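Local structure of FeoA (Thermococcus thioreducens, 3E19) at residues M3-L7 against S8-P12; F62-G65 against K66-G70. The protein is an iron-uptake regulatory protein that probably acts in ferrous iron transport, built as a small SH3-like beta-barrel, and probably binds metal. All blocks are in the same frame, centred on the assembly; numbering follows the deposited sequence.

Overall arrangement
Contact 1 comes first along the chain, where strand 4-6 gives way to a 3-10 turn; contact 2 follows later, where strand 60-64 runs into the short helix 66-69. Their centres lie about 11 Å apart, each about 7 Å from the centre of the chain. Within this chain, strands 4-6 and 60-64 are the two outermost strands of one antiparallel sheet, and the two turns after them touch: Leu7 and Ser8 of contact 1 pack on Lys66, Ala69 and Gly70 of contact 2. The turn after the first strand thus packs on the helix that precedes the last strand, 72-76, which pairs with strand 4-6. Between chains, Glu9 of a neighbouring subunit reaches contact 2.

Contact 1: residues M3-L7 against S8-P12; sequences MVVPL and SEMGP
Pro6 and Ser8 meet at the start of this turn, where the serine hydroxyl stands beside the proline ring, OG of Ser8 lying 3.4 Å from CB of Pro6. Its chi1 of 58° holds that oxygen between the serine's own N and carbonyl carbon, which turns it back to the ring. Glu9 comes next. Its backbone N donates to Pro6 O at 2.9 Å, the donor standing above the carbonyl plane. The glutamate chain, extended beyond CG, then runs back across the proline, and its carboxylate lies against CG and CD of the ring, with OE1 of Glu9 3.5 Å from CD of Pro6. Met10 closes the turn: its N donates to Leu7 O at 3.0 Å, likewise from above the carbonyl plane, in a fairly straight bond (164° at the hydrogen). From there the thioether splits its contacts. CG of Met10 lies 3.7 Å from CG2 of Val5, while SD, carried out by an extended chi2 (174°), comes to 4.0 Å from CD1 of Leu7, the two side chains crossing at about a right angle. Beyond them, Leu7 and Met10 both pack on Val44 of strand 41-46, so both belong to the barrel interior. At Gly11, the backbone N is bonded to Asp14 OD2. Two successive i to i+3 backbone bonds make this a short 3-10 turn, here leading out of the first strand of an SH3-like FeoA barrel.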
# COMPACT_ATOMS: atom_id res chain seq x y z
N MET C 3 -37.51 -9.21 14.20
CA MET C 3 -37.04 -7.82 14.23
C MET C 3 -36.25 -7.54 12.97
O MET C 3 -35.19 -8.11 12.78
CB MET C 3 -36.17 -7.57 15.46
CG MET C 3 -36.94 -7.68 16.82
SD MET C 3 -38.27 -6.46 16.90
CE MET C 3 -37.36 -4.93 16.61
N VAL C 4 -36.81 -6.69 12.12
CA VAL C 4 -36.19 -6.27 10.90
C VAL C 4 -36.09 -4.77 10.96
O VAL C 4 -37.10 -4.05 10.97
CB VAL C 4 -36.99 -6.68 9.68
CG1 VAL C 4 -36.36 -6.08 8.40
CG2 VAL C 4 -37.10 -8.22 9.63
N VAL C 5 -34.87 -4.29 11.05
CA VAL C 5 -34.65 -2.86 11.34
C VAL C 5 -33.50 -2.33 10.52
O VAL C 5 -32.65 -3.12 10.13
CB VAL C 5 -34.31 -2.66 12.82
CG1 VAL C 5 -35.51 -3.06 13.69
CG2 VAL C 5 -33.08 -3.41 13.19
N PRO C 6 -33.47 -1.02 10.26
CA PRO C 6 -32.30 -0.42 9.63
C PRO C 6 -31.07 -0.49 10.52
O PRO C 6 -31.16 -0.43 11.75
CB PRO C 6 -32.73 1.05 9.40
CG PRO C 6 -34.22 1.04 9.51
CD PRO C 6 -34.52 -0.01 10.51
N LEU C 7 -29.91 -0.61 9.90
CA LEU C 7 -28.70 -0.72 10.67
C LEU C 7 -28.57 0.51 11.56
O LEU C 7 -28.07 0.39 12.66
CB LEU C 7 -27.51 -0.88 9.74
CG LEU C 7 -26.11 -0.71 10.30
CD1 LEU C 7 -25.93 -1.72 11.35
CD2 LEU C 7 -25.12 -0.86 9.13
N SER C 8 -29.03 1.67 11.09
CA SER C 8 -29.04 2.94 11.86
C SER C 8 -29.75 2.86 13.21
O SER C 8 -29.50 3.71 14.09
CB SER C 8 -29.69 4.05 11.03
OG SER C 8 -31.01 3.71 10.65
N GLU C 9 -30.64 1.87 13.39
CA GLU C 9 -31.38 1.70 14.62
C GLU C 9 -30.81 0.65 15.55
O GLU C 9 -31.36 0.43 16.60
CB GLU C 9 -32.87 1.44 14.33
CG GLU C 9 -33.51 2.67 13.81
CD GLU C 9 -34.89 2.46 13.20
OE1 GLU C 9 -35.56 1.46 13.51
OE2 GLU C 9 -35.27 3.35 12.38
N MET C 10 -29.69 0.04 15.19
CA MET C 10 -29.14 -1.03 15.98
C MET C 10 -28.06 -0.50 16.92
O MET C 10 -27.43 0.49 16.67
CB MET C 10 -28.54 -2.09 15.07
CG MET C 10 -29.58 -2.79 14.27
SD MET C 10 -28.83 -3.91 13.09
CE MET C 10 -28.25 -5.22 14.21
N GLY C 11 -27.86 -1.17 18.01
CA GLY C 11 -26.98 -0.63 19.04
C GLY C 11 -25.85 -1.58 19.31
O GLY C 11 -25.92 -2.74 18.95
N PRO C 12 -24.81 -1.08 19.99
CA PRO C 12 -23.65 -1.88 20.34
C PRO C 12 -24.06 -3.25 20.88
O PRO C 12 -25.02 -3.37 21.67
CB PRO C 12 -22.98 -1.05 21.42
CG PRO C 12 -23.26 0.34 21.01
CD PRO C 12 -24.68 0.30 20.51

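Contact 2: residues F62-G65 against K66-G70; sequences FAIG and KGLAG
Ile64 lays its longer branch against the first turn of helix 66-69. With CG1 anti to the backbone N (chi1 -174°) and chi2 also extended at 164°, the branch runs straight out to the helix, and CG1 of Ile64 comes 4.1 Å from CB of Ala69. Its terminal methyl meets the backbone there, CD1 of Ile64 lying 4.0 Å from N of Ala69. Leu68 offers the start of its side chain, its CB 4.2 Å from CG1 of Ile64. Leu31 of helix 24-32 and Met34 touch both Ile64 and Leu68 and extend the apolar cluster. Trimmed to an alanine here, the residue loses both branches, which would probably take the strand's apolar contact from the Ala69 methyl and Leu68 CB and open a gap between strand and helix. Gly65, at the N-cap position, ties strand to helix: its O accepts from N of Ala69 at 2.9 Å, nearly end-on to the carbonyl (C=O...N angle 162°). CB of Ala69 sits only 3.2 Å from that same Gly65 O. Lys66 heads away, and its NZ is hydrogen-bonded to the backbone oxygens of His48 and Pro49. On the neighbouring subunit, Glu9 OE1 accepts from Gly65 N, placing a carboxylate at the helix start, probably favourable to the helix dipole. Apolar packing thus joins strand to helix, while the polar groups of Gly65 bind the helix backbone and the next chain.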
# COMPACT_ATOMS: atom_id res chain seq x y z
N PHE C 62 -15.55 -1.22 10.14
CA PHE C 62 -15.87 -0.06 9.35
C PHE C 62 -16.63 0.96 10.17
O PHE C 62 -17.40 0.61 11.04
CB PHE C 62 -16.74 -0.47 8.13
CG PHE C 62 -16.01 -1.27 7.14
CD1 PHE C 62 -15.09 -0.66 6.29
CD2 PHE C 62 -16.19 -2.66 7.06
CE1 PHE C 62 -14.34 -1.41 5.37
CE2 PHE C 62 -15.46 -3.39 6.13
CZ PHE C 62 -14.54 -2.75 5.29
N ALA C 63 -16.49 2.23 9.81
CA ALA C 63 -17.36 3.30 10.32
C ALA C 63 -18.34 3.63 9.23
O ALA C 63 -17.97 3.75 8.03
CB ALA C 63 -16.56 4.53 10.65
N ILE C 64 -19.61 3.77 9.61
CA ILE C 64 -20.62 4.15 8.67
C ILE C 64 -21.44 5.28 9.26
O ILE C 64 -21.62 5.36 10.47
CB ILE C 64 -21.50 2.89 8.32
CG1 ILE C 64 -22.50 3.20 7.23
CG2 ILE C 64 -22.16 2.25 9.59
CD1 ILE C 64 -23.10 1.89 6.60
N GLY C 65 -21.93 6.17 8.40
CA GLY C 65 -22.76 7.26 8.86
C GLY C 65 -24.16 6.77 9.08
O GLY C 65 -24.59 5.83 8.42
N LYS C 66 -24.87 7.41 10.00
CA LYS C 66 -26.26 7.05 10.28
C LYS C 66 -27.14 7.13 9.04
O LYS C 66 -28.03 6.28 8.84
CB LYS C 66 -26.87 7.98 11.35
CG LYS C 66 -26.39 7.68 12.75
CD LYS C 66 -27.49 7.78 13.79
CE LYS C 66 -27.23 6.77 14.94
NZ LYS C 66 -27.61 7.32 16.29
N GLY C 67 -26.94 8.15 8.23
CA GLY C 67 -27.71 8.27 6.97
C GLY C 67 -27.57 7.07 6.04
O GLY C 67 -28.58 6.48 5.63
N LEU C 68 -26.33 6.68 5.71
CA LEU C 68 -26.12 5.55 4.82
C LEU C 68 -26.59 4.25 5.48
O LEU C 68 -27.15 3.38 4.80
CB LEU C 68 -24.66 5.43 4.34
CG LEU C 68 -24.44 4.44 3.19
CD1 LEU C 68 -25.31 4.69 1.93
CD2 LEU C 68 -22.96 4.36 2.80
N ALA C 69 -26.37 4.14 6.79
CA ALA C 69 -26.80 3.01 7.60
C ALA C 69 -28.34 2.81 7.62
O ALA C 69 -28.82 1.68 7.73
CB ALA C 69 -26.25 3.14 9.00
N GLY C 70 -29.11 3.87 7.43
CA GLY C 70 -30.54 3.78 7.21
C GLY C 70 -30.99 3.01 5.99
O GLY C 70 -32.14 2.55 5.91